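Local atomic coordinates of CocE/NonD family hydrolase (Staphylococcus aureus subsp. aureus COL, PDB entry 3III), a protein that probably hydrolyses ester or amide bonds as a serine hydrolase of the CocE/NonD family, related to X-Pro dipeptidyl-peptidases, its natural substrate being unknown. Residues G455-S460 with V490-E495; V459-L464 with H476-E481; M423-G428 with G540-Y545; N410-V415 with K549-L554. All blocks are in the same frame, centred on the assembly; numbering follows the deposited sequence.

Interaction 1 (G455-S460 with V490-E495)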
loop_
_atom_site.group_PDB
_atom_site.type_symbol
_atom_site.label_atom_id
_atom_site.label_comp_id
_atom_site.label_asym_id
_atom_site.label_seq_id
_atom_site.Cartn_x
_atom_site.Cartn_y
_atom_site.Cartn_z
ATOM N N GLY A 455 8.372 -9.619 -7.127
ATOM C CA GLY A 455 8.674 -10.214 -5.819
ATOM C C GLY A 455 10.170 -10.367 -5.544
ATOM O O GLY A 455 10.978 -10.291 -6.460
ATOM N N TRP A 456 10.514 -10.607 -4.283
ATOM C CA TRP A 456 11.910 -10.681 -3.822
ATOM C C TRP A 456 12.127 -11.761 -2.774
ATOM O O TRP A 456 11.248 -12.024 -1.939
ATOM C CB TRP A 456 12.305 -9.375 -3.159
ATOM C CG TRP A 456 12.175 -8.135 -3.971
ATOM C CD1 TRP A 456 13.189 -7.495 -4.649
ATOM C CD2 TRP A 456 11.028 -7.308 -4.103
ATOM N NE1 TRP A 456 12.718 -6.366 -5.240
ATOM C CE2 TRP A 456 11.401 -6.204 -4.909
ATOM C CE3 TRP A 456 9.716 -7.388 -3.629
ATOM C CZ2 TRP A 456 10.493 -5.184 -5.260
ATOM C CZ3 TRP A 456 8.819 -6.408 -3.994
ATOM C CH2 TRP A 456 9.230 -5.299 -4.805
ATOM N N LEU A 457 13.312 -12.355 -2.735
ATOM C CA LEU A 457 13.654 -13.191 -1.599
ATOM C C LEU A 457 15.170 -13.289 -1.368
ATOM O O LEU A 457 15.904 -13.542 -2.277
ATOM C CB LEU A 457 13.128 -14.604 -1.809
ATOM C CG LEU A 457 13.344 -15.583 -0.633
ATOM C CD1 LEU A 457 12.491 -15.145 0.602
ATOM C CD2 LEU A 457 13.049 -17.045 -1.062
ATOM N N ARG A 458 15.583 -13.152 -0.121
ATOM C CA ARG A 458 16.931 -13.499 0.311
ATOM C C ARG A 458 16.852 -14.970 0.736
ATOM O O ARG A 458 16.031 -15.392 1.584
ATOM C CB ARG A 458 17.383 -12.550 1.416
ATOM C CG ARG A 458 18.782 -12.856 1.986
ATOM C CD ARG A 458 19.303 -11.686 2.790
ATOM N NE ARG A 458 19.743 -10.606 1.912
ATOM C CZ ARG A 458 20.260 -9.463 2.316
ATOM N NH1 ARG A 458 20.423 -9.191 3.598
ATOM N NH2 ARG A 458 20.604 -8.563 1.417
ATOM N N VAL A 459 17.643 -15.791 0.062
ATOM C CA VAL A 459 17.493 -17.246 0.172
ATOM C C VAL A 459 17.778 -17.778 1.585
ATOM O O VAL A 459 17.163 -18.744 2.023
ATOM C CB VAL A 459 18.305 -17.946 -0.974
ATOM C CG1 VAL A 459 18.376 -19.474 -0.806
ATOM C CG2 VAL A 459 17.677 -17.545 -2.337
ATOM N N SER A 460 18.672 -17.142 2.337
ATOM C CA SER A 460 18.844 -17.526 3.754
ATOM C C SER A 460 17.540 -17.324 4.587
ATOM O O SER A 460 17.375 -17.926 5.642
ATOM C CB SER A 460 20.005 -16.787 4.411
ATOM O OG SER A 460 19.713 -15.425 4.513
ATOM N N VAL A 490 18.840 -25.620 -2.938
ATOM C CA VAL A 490 17.689 -25.498 -2.011
ATOM C C VAL A 490 16.416 -25.044 -2.740
ATOM O O VAL A 490 16.506 -24.353 -3.810
ATOM C CB VAL A 490 18.025 -24.570 -0.845
ATOM C CG1 VAL A 490 19.309 -25.069 -0.085
ATOM C CG2 VAL A 490 18.204 -23.156 -1.341
ATOM N N PRO A 491 15.230 -25.471 -2.237
ATOM C CA PRO A 491 13.961 -25.026 -2.806
ATOM C C PRO A 491 13.529 -23.731 -2.163
ATOM O O PRO A 491 13.645 -23.616 -0.935
ATOM C CB PRO A 491 12.987 -26.145 -2.405
ATOM C CG PRO A 491 13.585 -26.686 -1.155
ATOM C CD PRO A 491 15.031 -26.594 -1.300
ATOM N N VAL A 492 13.070 -22.778 -2.979
ATOM C CA VAL A 492 12.576 -21.486 -2.531
ATOM C C VAL A 492 11.255 -21.222 -3.196
ATOM O O VAL A 492 10.994 -21.700 -4.314
ATOM C CB VAL A 492 13.550 -20.337 -2.818
ATOM C CG1 VAL A 492 14.958 -20.632 -2.117
ATOM C CG2 VAL A 492 13.669 -20.096 -4.318
ATOM N N GLU A 493 10.420 -20.487 -2.505
ATOM C CA GLU A 493 9.150 -20.014 -3.065
ATOM C C GLU A 493 9.074 -18.535 -2.858
ATOM O O GLU A 493 9.177 -18.052 -1.715
ATOM C CB GLU A 493 7.977 -20.688 -2.381
ATOM C CG GLU A 493 7.995 -22.165 -2.639
ATOM C CD GLU A 493 6.879 -22.915 -1.984
ATOM O OE1 GLU A 493 5.773 -22.376 -1.815
ATOM O OE2 GLU A 493 7.112 -24.104 -1.669
ATOM N N ILE A 494 8.958 -17.828 -3.975
ATOM C CA ILE A 494 8.990 -16.386 -4.019
ATOM C C ILE A 494 7.582 -15.847 -4.163
ATOM O O ILE A 494 6.834 -16.244 -5.093
ATOM C CB ILE A 494 9.870 -15.882 -5.159
ATOM C CG1 ILE A 494 11.295 -16.428 -4.993
ATOM C CG2 ILE A 494 9.968 -14.349 -5.176
ATOM C CD1 ILE A 494 12.268 -15.971 -6.136
ATOM N N GLU A 495 7.217 -14.968 -3.228
ATOM C CA GLU A 495 5.897 -14.244 -3.248
ATOM C C GLU A 495 5.854 -13.142 -4.346
ATOM O O GLU A 495 6.374 -12.046 -4.154
ATOM C CB GLU A 495 5.633 -13.626 -1.850
ATOM C CG GLU A 495 4.295 -12.874 -1.668
ATOM C CD GLU A 495 4.172 -12.231 -0.287
ATOM O OE1 GLU A 495 5.191 -12.120 0.414
ATOM O OE2 GLU A 495 3.039 -11.870 0.138
HETATM O O HOH W 1 9.114 -13.713 -1.359
HETATM O O HOH W 2 8.084 -10.875 -2.445
#

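Interaction 2 (V459-L464 with H476-E481)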
loop_
_atom_site.group_PDB
_atom_site.type_symbol
_atom_site.label_atom_id
_atom_site.label_comp_id
_atom_site.label_asym_id
_atom_site.label_seq_id
_atom_site.Cartn_x
_atom_site.Cartn_y
_atom_site.Cartn_z
ATOM N N VAL A 459 17.643 -15.791 0.062
ATOM C CA VAL A 459 17.493 -17.246 0.172
ATOM C C VAL A 459 17.778 -17.778 1.585
ATOM O O VAL A 459 17.163 -18.744 2.023
ATOM C CB VAL A 459 18.305 -17.946 -0.974
ATOM C CG1 VAL A 459 18.376 -19.474 -0.806
ATOM C CG2 VAL A 459 17.677 -17.545 -2.337
ATOM N N SER A 460 18.672 -17.142 2.337
ATOM C CA SER A 460 18.844 -17.526 3.754
ATOM C C SER A 460 17.540 -17.324 4.587
ATOM O O SER A 460 17.375 -17.926 5.642
ATOM C CB SER A 460 20.005 -16.787 4.411
ATOM O OG SER A 460 19.713 -15.425 4.513
ATOM N N HIS A 461 16.598 -16.556 4.050
ATOM C CA HIS A 461 15.287 -16.343 4.689
ATOM C C HIS A 461 14.159 -17.200 4.129
ATOM O O HIS A 461 12.966 -16.925 4.368
ATOM C CB HIS A 461 14.917 -14.872 4.512
ATOM C CG HIS A 461 15.760 -13.945 5.326
ATOM N ND1 HIS A 461 15.231 -12.911 6.086
ATOM C CD2 HIS A 461 17.096 -13.915 5.527
ATOM C CE1 HIS A 461 16.215 -12.268 6.690
ATOM N NE2 HIS A 461 17.359 -12.861 6.376
ATOM N N ARG A 462 14.502 -18.222 3.369
ATOM C CA ARG A 462 13.484 -19.020 2.650
ATOM C C ARG A 462 12.503 -19.854 3.489
ATOM O O ARG A 462 11.525 -20.412 2.950
ATOM C CB ARG A 462 14.192 -20.008 1.698
ATOM C CG ARG A 462 14.987 -21.076 2.417
ATOM C CD ARG A 462 15.875 -21.870 1.415
ATOM N NE ARG A 462 16.741 -22.856 2.093
ATOM C CZ ARG A 462 17.886 -22.582 2.722
ATOM N NH1 ARG A 462 18.380 -21.349 2.787
ATOM N NH2 ARG A 462 18.544 -23.557 3.290
ATOM N N GLU A 463 12.793 -20.069 4.751
ATOM C CA GLU A 463 12.012 -21.056 5.507
ATOM C C GLU A 463 10.554 -20.588 5.636
ATOM O O GLU A 463 10.274 -19.470 6.093
ATOM C CB GLU A 463 12.582 -21.260 6.930
ATOM C CG GLU A 463 11.767 -22.347 7.747
ATOM C CD GLU A 463 12.154 -22.463 9.233
ATOM O OE1 GLU A 463 12.752 -21.525 9.794
ATOM O OE2 GLU A 463 11.793 -23.476 9.864
ATOM N N LEU A 464 9.638 -21.441 5.200
ATOM C CA LEU A 464 8.217 -21.114 5.124
ATOM C C LEU A 464 7.497 -21.306 6.462
ATOM O O LEU A 464 7.805 -22.204 7.205
ATOM C CB LEU A 464 7.573 -22.031 4.044
ATOM C CG LEU A 464 7.942 -21.816 2.580
ATOM C CD1 LEU A 464 7.397 -22.933 1.675
ATOM C CD2 LEU A 464 7.449 -20.392 2.110
ATOM N N HIS A 476 6.966 -16.396 4.682
ATOM C CA HIS A 476 8.284 -16.729 5.240
ATOM C C HIS A 476 8.318 -16.313 6.686
ATOM O O HIS A 476 7.848 -15.247 7.013
ATOM C CB HIS A 476 9.362 -16.059 4.431
ATOM C CG HIS A 476 9.355 -16.499 2.997
ATOM N ND1 HIS A 476 8.787 -15.748 1.991
ATOM C CD2 HIS A 476 9.757 -17.656 2.422
ATOM C CE1 HIS A 476 8.877 -16.407 0.844
ATOM N NE2 HIS A 476 9.464 -17.573 1.077
ATOM N N LYS A 477 8.809 -17.204 7.554
ATOM C CA LYS A 477 8.947 -16.915 8.965
ATOM C C LYS A 477 9.867 -15.750 9.258
ATOM O O LYS A 477 9.584 -14.953 10.165
ATOM C CB LYS A 477 9.453 -18.143 9.726
ATOM C CG LYS A 477 8.498 -19.286 9.766
ATOM C CD LYS A 477 9.155 -20.405 10.558
ATOM C CE LYS A 477 8.234 -21.561 10.754
ATOM N NZ LYS A 477 8.830 -22.608 11.599
ATOM N N HIS A 478 10.985 -15.674 8.523
ATOM C CA HIS A 478 12.022 -14.659 8.767
ATOM C C HIS A 478 12.518 -14.726 10.207
ATOM O O HIS A 478 12.821 -13.705 10.833
ATOM C CB HIS A 478 11.525 -13.237 8.412
ATOM C CG HIS A 478 11.265 -13.033 6.946
ATOM N ND1 HIS A 478 12.268 -13.005 6.010
ATOM C CD2 HIS A 478 10.112 -12.821 6.263
ATOM C CE1 HIS A 478 11.748 -12.783 4.818
ATOM N NE2 HIS A 478 10.437 -12.690 4.939
ATOM N N GLU A 479 12.611 -15.943 10.730
ATOM C CA GLU A 479 13.007 -16.153 12.109
ATOM C C GLU A 479 14.516 -16.390 12.262
ATOM O O GLU A 479 15.152 -15.867 13.195
ATOM C CB GLU A 479 12.248 -17.350 12.701
ATOM C CG GLU A 479 12.552 -17.678 14.131
ATOM C CD GLU A 479 11.573 -18.730 14.658
ATOM O OE1 GLU A 479 11.283 -19.721 13.956
ATOM O OE2 GLU A 479 11.013 -18.530 15.749
ATOM N N THR A 480 15.072 -17.224 11.407
ATOM C CA THR A 480 16.498 -17.446 11.457
ATOM C C THR A 480 17.059 -17.536 10.044
ATOM O O THR A 480 16.344 -17.872 9.107
ATOM C CB THR A 480 16.853 -18.733 12.236
ATOM O OG1 THR A 480 16.046 -19.793 11.731
ATOM C CG2 THR A 480 16.658 -18.572 13.843
ATOM N N GLU A 481 18.345 -17.256 9.893
ATOM C CA GLU A 481 19.017 -17.353 8.567
ATOM C C GLU A 481 19.549 -18.734 8.314
ATOM O O GLU A 481 20.244 -19.295 9.118
ATOM C CB GLU A 481 20.150 -16.288 8.416
ATOM C CG GLU A 481 19.545 -14.864 8.525
ATOM C CD GLU A 481 20.363 -13.690 8.021
ATOM O OE1 GLU A 481 21.613 -13.700 8.125
ATOM O OE2 GLU A 481 19.698 -12.705 7.573
HETATM O O HOH W 3 11.995 -17.580 6.547
HETATM O O HOH W 4 10.781 -20.561 0.430
HETATM O O HOH W 5 13.039 -18.479 9.487
HETATM O O HOH W 6 13.507 -20.676 12.441
HETATM O O HOH W 7 15.016 -20.172 9.048
#

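Interaction 3 (M423-G428 with G540-Y545)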
loop_
_atom_site.group_PDB
_atom_site.type_symbol
_atom_site.label_atom_id
_atom_site.label_comp_id
_atom_site.label_asym_id
_atom_site.label_seq_id
_atom_site.Cartn_x
_atom_site.Cartn_y
_atom_site.Cartn_z
HETATM N N MSE A 423 21.936 -15.647 -1.314
HETATM C CA MSE A 423 21.527 -15.136 -2.596
HETATM C C MSE A 423 20.358 -14.163 -2.414
HETATM O O MSE A 423 19.455 -14.427 -1.645
HETATM C CB MSE A 423 21.057 -16.283 -3.500
HETATM C CG MSE A 423 22.087 -17.355 -3.660
HETATM SE SE MSE A 423 21.278 -18.973 -4.468
HETATM C CE MSE A 423 21.087 -18.327 -6.379
ATOM N N ASP A 424 20.412 -13.050 -3.121
ATOM C CA ASP A 424 19.285 -12.175 -3.248
ATOM C C ASP A 424 18.657 -12.396 -4.616
ATOM O O ASP A 424 19.286 -12.100 -5.631
ATOM C CB ASP A 424 19.717 -10.705 -3.063
ATOM C CG ASP A 424 20.018 -10.369 -1.591
ATOM O OD1 ASP A 424 19.396 -11.009 -0.728
ATOM O OD2 ASP A 424 20.804 -9.431 -1.303
ATOM N N LEU A 425 17.388 -12.858 -4.619
ATOM C CA LEU A 425 16.677 -13.177 -5.851
ATOM C C LEU A 425 15.562 -12.130 -6.077
ATOM O O LEU A 425 14.791 -11.793 -5.159
ATOM C CB LEU A 425 16.061 -14.562 -5.788
ATOM C CG LEU A 425 16.940 -15.803 -5.537
ATOM C CD1 LEU A 425 16.083 -17.089 -5.337
ATOM C CD2 LEU A 425 17.865 -15.986 -6.678
ATOM N N PHE A 426 15.539 -11.624 -7.298
ATOM C CA PHE A 426 14.613 -10.617 -7.749
ATOM C C PHE A 426 13.783 -11.285 -8.824
ATOM O O PHE A 426 14.310 -11.759 -9.821
ATOM C CB PHE A 426 15.376 -9.436 -8.339
ATOM C CG PHE A 426 16.185 -8.635 -7.309
ATOM C CD1 PHE A 426 15.769 -7.407 -6.900
ATOM C CD2 PHE A 426 17.369 -9.135 -6.773
ATOM C CE1 PHE A 426 16.470 -6.650 -5.924
ATOM C CE2 PHE A 426 18.106 -8.374 -5.829
ATOM C CZ PHE A 426 17.686 -7.136 -5.415
ATOM N N ALA A 427 12.495 -11.399 -8.573
ATOM C CA ALA A 427 11.553 -11.990 -9.527
ATOM C C ALA A 427 10.643 -10.957 -10.106
ATOM O O ALA A 427 10.262 -9.953 -9.458
ATOM C CB ALA A 427 10.759 -13.066 -8.889
ATOM N N GLY A 428 10.266 -11.199 -11.363
ATOM C CA GLY A 428 9.290 -10.413 -12.012
ATOM C C GLY A 428 8.426 -11.155 -13.003
ATOM O O GLY A 428 8.849 -12.159 -13.599
ATOM N N GLY A 540 28.924 -13.495 -7.788
ATOM C CA GLY A 540 29.178 -14.546 -8.776
ATOM C C GLY A 540 27.921 -15.149 -9.345
ATOM O O GLY A 540 26.886 -14.491 -9.392
HETATM N N MSE A 541 28.026 -16.391 -9.809
HETATM C CA MSE A 541 26.954 -17.013 -10.565
HETATM C C MSE A 541 25.865 -17.516 -9.652
HETATM O O MSE A 541 26.135 -18.033 -8.590
HETATM C CB MSE A 541 27.469 -18.183 -11.387
HETATM C CG MSE A 541 28.512 -17.778 -12.422
HETATM SE SE MSE A 541 27.704 -16.696 -13.864
HETATM C CE MSE A 541 29.398 -15.682 -14.239
ATOM N N HIS A 542 24.635 -17.294 -10.074
ATOM C CA HIS A 542 23.487 -17.946 -9.492
ATOM C C HIS A 542 23.091 -19.075 -10.425
ATOM O O HIS A 542 22.995 -18.866 -11.629
ATOM C CB HIS A 542 22.311 -17.002 -9.327
ATOM C CG HIS A 542 22.448 -16.035 -8.188
ATOM N ND1 HIS A 542 21.426 -15.190 -7.810
ATOM C CD2 HIS A 542 23.474 -15.800 -7.335
ATOM C CE1 HIS A 542 21.819 -14.484 -6.757
ATOM N NE2 HIS A 542 23.050 -14.850 -6.440
HETATM N N MSE A 543 22.816 -20.236 -9.834
HETATM C CA MSE A 543 22.290 -21.413 -10.537
HETATM C C MSE A 543 20.817 -21.593 -10.289
HETATM O O MSE A 543 20.393 -21.467 -9.160
HETATM C CB MSE A 543 22.936 -22.655 -9.969
HETATM C CG MSE A 543 24.394 -22.508 -9.890
HETATM SE SE MSE A 543 25.029 -22.922 -11.613
HETATM C CE MSE A 543 25.441 -24.816 -11.241
ATOM N N ILE A 544 20.066 -21.954 -11.328
ATOM C CA ILE A 544 18.620 -22.231 -11.220
ATOM C C ILE A 544 18.328 -23.614 -11.862
ATOM O O ILE A 544 18.631 -23.854 -13.024
ATOM C CB ILE A 544 17.764 -21.146 -11.958
ATOM C CG1 ILE A 544 18.051 -19.738 -11.437
ATOM C CG2 ILE A 544 16.265 -21.413 -11.816
ATOM C CD1 ILE A 544 17.908 -19.589 -9.968
ATOM N N TYR A 545 17.788 -24.531 -11.076
ATOM C CA TYR A 545 17.607 -25.900 -11.513
ATOM C C TYR A 545 16.155 -26.163 -11.868
ATOM O O TYR A 545 15.249 -25.747 -11.162
ATOM C CB TYR A 545 18.049 -26.859 -10.408
ATOM C CG TYR A 545 19.468 -26.695 -10.008
ATOM C CD1 TYR A 545 20.451 -27.537 -10.502
ATOM C CD2 TYR A 545 19.831 -25.720 -9.114
ATOM C CE1 TYR A 545 21.787 -27.401 -10.130
ATOM C CE2 TYR A 545 21.156 -25.565 -8.732
ATOM C CZ TYR A 545 22.110 -26.396 -9.235
ATOM O OH TYR A 545 23.400 -26.226 -8.819
#

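Interaction 4 (N410-V415 with K549-L554)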
loop_
_atom_site.group_PDB
_atom_site.type_symbol
_atom_site.label_atom_id
_atom_site.label_comp_id
_atom_site.label_asym_id
_atom_site.label_seq_id
_atom_site.Cartn_x
_atom_site.Cartn_y
_atom_site.Cartn_z
ATOM N N ASN A 410 3.106 -17.593 -7.192
ATOM C CA ASN A 410 4.147 -18.224 -6.395
ATOM C C ASN A 410 5.160 -18.766 -7.378
ATOM O O ASN A 410 4.831 -19.630 -8.231
ATOM C CB ASN A 410 3.550 -19.359 -5.507
ATOM C CG ASN A 410 4.586 -19.998 -4.604
ATOM O OD1 ASN A 410 5.767 -19.656 -4.656
ATOM N ND2 ASN A 410 4.146 -20.923 -3.738
ATOM N N LEU A 411 6.383 -18.275 -7.251
ATOM C CA LEU A 411 7.472 -18.788 -8.069
ATOM C C LEU A 411 8.365 -19.715 -7.247
ATOM O O LEU A 411 9.098 -19.247 -6.362
ATOM C CB LEU A 411 8.273 -17.627 -8.667
ATOM C CG LEU A 411 9.470 -18.079 -9.499
ATOM C CD1 LEU A 411 8.991 -18.975 -10.661
ATOM C CD2 LEU A 411 10.272 -16.830 -10.015
ATOM N N LYS A 412 8.280 -21.023 -7.546
ATOM C CA LYS A 412 9.094 -22.024 -6.882
ATOM C C LYS A 412 10.344 -22.261 -7.708
ATOM O O LYS A 412 10.270 -22.613 -8.896
ATOM C CB LYS A 412 8.358 -23.336 -6.629
ATOM C CG LYS A 412 9.240 -24.249 -5.721
ATOM C CD LYS A 412 8.679 -25.657 -5.617
ATOM C CE LYS A 412 9.410 -26.493 -4.635
ATOM N NZ LYS A 412 8.753 -27.832 -4.589
ATOM N N LEU A 413 11.495 -22.056 -7.084
ATOM C CA LEU A 413 12.776 -22.338 -7.717
ATOM C C LEU A 413 13.648 -23.258 -6.894
ATOM O O LEU A 413 13.618 -23.212 -5.662
ATOM C CB LEU A 413 13.568 -21.049 -8.009
ATOM C CG LEU A 413 12.879 -19.925 -8.778
ATOM C CD1 LEU A 413 13.696 -18.614 -8.649
ATOM C CD2 LEU A 413 12.592 -20.318 -10.260
ATOM N N TRP A 414 14.453 -24.062 -7.580
ATOM C CA TRP A 414 15.564 -24.711 -6.967
ATOM C C TRP A 414 16.873 -23.995 -7.345
ATOM O O TRP A 414 17.163 -23.781 -8.517
ATOM C CB TRP A 414 15.603 -26.193 -7.346
ATOM C CG TRP A 414 14.415 -26.963 -6.854
ATOM C CD1 TRP A 414 13.167 -27.003 -7.409
ATOM C CD2 TRP A 414 14.389 -27.865 -5.749
ATOM N NE1 TRP A 414 12.365 -27.857 -6.693
ATOM C CE2 TRP A 414 13.072 -28.362 -5.647
ATOM C CE3 TRP A 414 15.320 -28.220 -4.778
ATOM C CZ2 TRP A 414 12.692 -29.270 -4.673
ATOM C CZ3 TRP A 414 14.947 -29.121 -3.780
ATOM C CH2 TRP A 414 13.632 -29.628 -3.733
ATOM N N VAL A 415 17.659 -23.611 -6.335
ATOM C CA VAL A 415 18.747 -22.679 -6.548
ATOM C C VAL A 415 19.994 -23.095 -5.739
ATOM O O VAL A 415 19.894 -23.793 -4.694
ATOM C CB VAL A 415 18.326 -21.245 -6.145
ATOM C CG1 VAL A 415 17.097 -20.697 -6.939
ATOM C CG2 VAL A 415 18.117 -21.141 -4.613
ATOM N N LYS A 549 13.534 -33.964 -10.170
ATOM C CA LYS A 549 13.179 -33.556 -8.800
ATOM C C LYS A 549 13.118 -32.048 -8.596
ATOM O O LYS A 549 12.556 -31.581 -7.608
ATOM C CB LYS A 549 14.152 -34.153 -7.774
ATOM C CG LYS A 549 15.611 -33.650 -7.864
ATOM C CD LYS A 549 16.514 -34.269 -6.739
ATOM C CE LYS A 549 17.750 -34.990 -7.307
ATOM N NZ LYS A 549 18.315 -36.105 -6.430
ATOM N N TYR A 550 13.693 -31.272 -9.518
ATOM C CA TYR A 550 13.743 -29.814 -9.341
ATOM C C TYR A 550 12.501 -29.191 -9.974
ATOM O O TYR A 550 12.604 -28.591 -11.023
ATOM C CB TYR A 550 15.021 -29.236 -9.984
ATOM C CG TYR A 550 16.256 -29.835 -9.413
ATOM C CD1 TYR A 550 16.486 -29.796 -8.047
ATOM C CD2 TYR A 550 17.191 -30.477 -10.217
ATOM C CE1 TYR A 550 17.620 -30.363 -7.488
ATOM C CE2 TYR A 550 18.326 -31.060 -9.668
ATOM C CZ TYR A 550 18.520 -30.978 -8.281
ATOM O OH TYR A 550 19.605 -31.525 -7.651
ATOM N N ASP A 551 11.357 -29.335 -9.314
ATOM C CA ASP A 551 10.049 -28.934 -9.880
ATOM C C ASP A 551 9.806 -27.436 -9.778
ATOM O O ASP A 551 8.802 -26.971 -9.254
ATOM C CB ASP A 551 8.906 -29.733 -9.234
ATOM C CG ASP A 551 8.743 -29.451 -7.733
ATOM O OD1 ASP A 551 9.660 -28.905 -7.070
ATOM O OD2 ASP A 551 7.657 -29.764 -7.220
ATOM N N SER A 552 10.737 -26.672 -10.317
ATOM C CA SER A 552 10.591 -25.241 -10.429
ATOM C C SER A 552 9.343 -24.958 -11.261
ATOM O O SER A 552 9.161 -25.524 -12.321
ATOM C CB SER A 552 11.836 -24.661 -11.095
ATOM O OG SER A 552 12.930 -24.888 -10.242
ATOM N N GLN A 553 8.482 -24.098 -10.758
ATOM C CA GLN A 553 7.194 -23.825 -11.403
ATOM C C GLN A 553 6.666 -22.492 -10.917
ATOM O O GLN A 553 7.066 -22.048 -9.832
ATOM C CB GLN A 553 6.217 -24.909 -10.999
ATOM C CG GLN A 553 6.007 -24.988 -9.488
ATOM C CD GLN A 553 5.197 -26.182 -9.110
ATOM O OE1 GLN A 553 3.951 -26.127 -9.082
ATOM N NE2 GLN A 553 5.872 -27.277 -8.819
ATOM N N LEU A 554 5.793 -21.894 -11.732
ATOM C CA LEU A 554 5.042 -20.696 -11.408
ATOM C C LEU A 554 3.576 -21.061 -11.211
ATOM O O LEU A 554 2.960 -21.632 -12.084
ATOM C CB LEU A 554 5.214 -19.634 -12.510
ATOM C CG LEU A 554 4.444 -18.316 -12.249
ATOM C CD1 LEU A 554 5.074 -17.439 -11.096
ATOM C CD2 LEU A 554 4.360 -17.631 -13.625
HETATM O O HOH W 8 6.196 -28.948 -5.099
#

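Interaction 1 (G455-S460 with V490-E495)
V459 and L457 pack from the end of strand 447-458 onto V490, V492 and I494 of strand 490-503, closing the two sheets of the C-terminal beta domain face to face. The tight part is wholly aliphatic. V459 presents its CG1 branch, anti to the backbone N (chi1 171°), which lies 3.7 Å from V490 CG2 and also packs on V492 CG1. L457 uses CD2, set 3.8 Å from V492 CB, while its CB rests against I494 CG1. At the G455 end the chains are bridged by solvent instead. One water donates to W456 O and accepts from E495 N at 2.9 Å; a second accepts from W456 N and donates to E495 O at 2.7 Å. Beyond them, the E495 carboxylate turns to R276 and Q473. No direct hydrogen bond joins the two segments: here they meet through buried branched side chains, and the facing backbone groups of W456 and E495 are satisfied through water.

Interaction 2 (V459-L464 with H476-E481)
H461 is gripped at both ring nitrogens by the 476-481 segment. Its NE2 donates to E481 OE2 over a short 2.6 Å, with the oxygen close to the ring plane; OE2 is met on its anti side. On the other nitrogen, H461 ND1 is hydrogen-bonded to H478 ND1 at 3.0 Å. These two bonds fix the rotation of the H461 ring, and the carboxylate would probably favour a proton on NE2. Farther along, K477 N donates to E463 O at 3.1 Å, nearly in line with the carbonyl bond, and L464 CD2 lies 3.6 Å from H476 CD2. The extended E463 side chain ends in a loose salt bridge, OE2 to K477 NZ at 3.5 Å, and three waters link its OE1 to E479 and T480. In the next shell, Y199 meets the H478 ring edge-to-face and R200 binds H476 O, so helix 198-203 backs the histidines. R462 NH1 and N both bind V459 O, from opposite faces of its plane, and NH1 also bonds L482 O. The arrangement is that of a long irregular loop between two beta strands, crossed by the H461-E481 His-carboxylate pair near its base and by a single L464-H476 bridge farther out.

Interaction 3 (M423-G428 with G540-Y545)
Between the two sheets of the C-terminal beta domain, at the start of strands 424-432 and 541-546, selenomethionine M423 covers one face of the H542 imidazole in a CH-pi contact. The two side chains come from opposite directions. The methyl carbon CE of M423 stands 3.5 Å from the ring centroid, 22° off the normal and shifted toward the CG rim. A bend at chi3 (74°) folds CE back over the ring, leaving SE above the same face at a longer 4.8 Å from the centroid. M423 CB also rests 3.8 Å from H542 NE2. D424 O approaches the ring edge near its plane, 3.7 Å from H542 CE1, and L425 CD2 reaches H542 ND1 at 3.8 Å. No hydrogen bond crosses here; the ring is instead fixed by H542 ND1 bonding to the Y384 hydroxyl. Strand 380-385, which carries Y384, pairs with 541-546, whereas V415 and T417 of strand 408-417 touch M423, and V459 backbone-bonds it from the end of strand 447-458.

Interaction 4 (N410-V415 with K549-L554)
D551 OD1 takes two donors from strand 408-417: K412 NZ at 2.9 Å, on the syn lone pair and as a salt bridge, and W414 NE1 at 2.9 Å, close to the indole plane and with a fairly straight N-H (165°). The acid thus ties together two side chains of one antiparallel strand where strand 553-559 joins it. A water between K412 NZ and D551 OD2 completes a small polar ring. The pairing of the two strands starts at K412-Q553, a hydrogen-bonded pair with K412 N to Q553 O 2.8 Å; upstream, two successive inverse gamma turns centred on Y550 and D551 bring the chain in. S552 OG takes over as acceptor for W414 N, and has Y545 O as a further partner. Q553 NE2 folds back to D551 O, bracing the turn. Outward from these bonds, Y550 points its edge at the W414 face, the planes 63° apart. L411 CB meets L554 CD1 on the other side of the sheet. Over the five-membered ring of W414, Y550 CA sits 3.6 Å from the centroid.

Overall arrangement
All four contacts lie within the C-terminal beta domain, on one side of the chain's centre. Interactions 1 and 3 bridge the domain's two facing sheets, while interaction 4 is strand pairing within one of them; strand 408-417 joins interaction 4 to interaction 1 within that sheet, V490 N to V415 O at 2.7 Å and V492 N to L413 O at 2.8 Å. Interactions 1 and 3, centres about 9 Å apart, also share neighbouring strands of the other sheet, tied by the R458 NE-D424 OD1 salt bridge at 2.7 Å. Interaction 2 continues directly from interaction 1 through V459 and S460 and faces helix 198-203. Interactions 3 and 4, centres about 12 Å apart, meet where Y545 N binds W414 O.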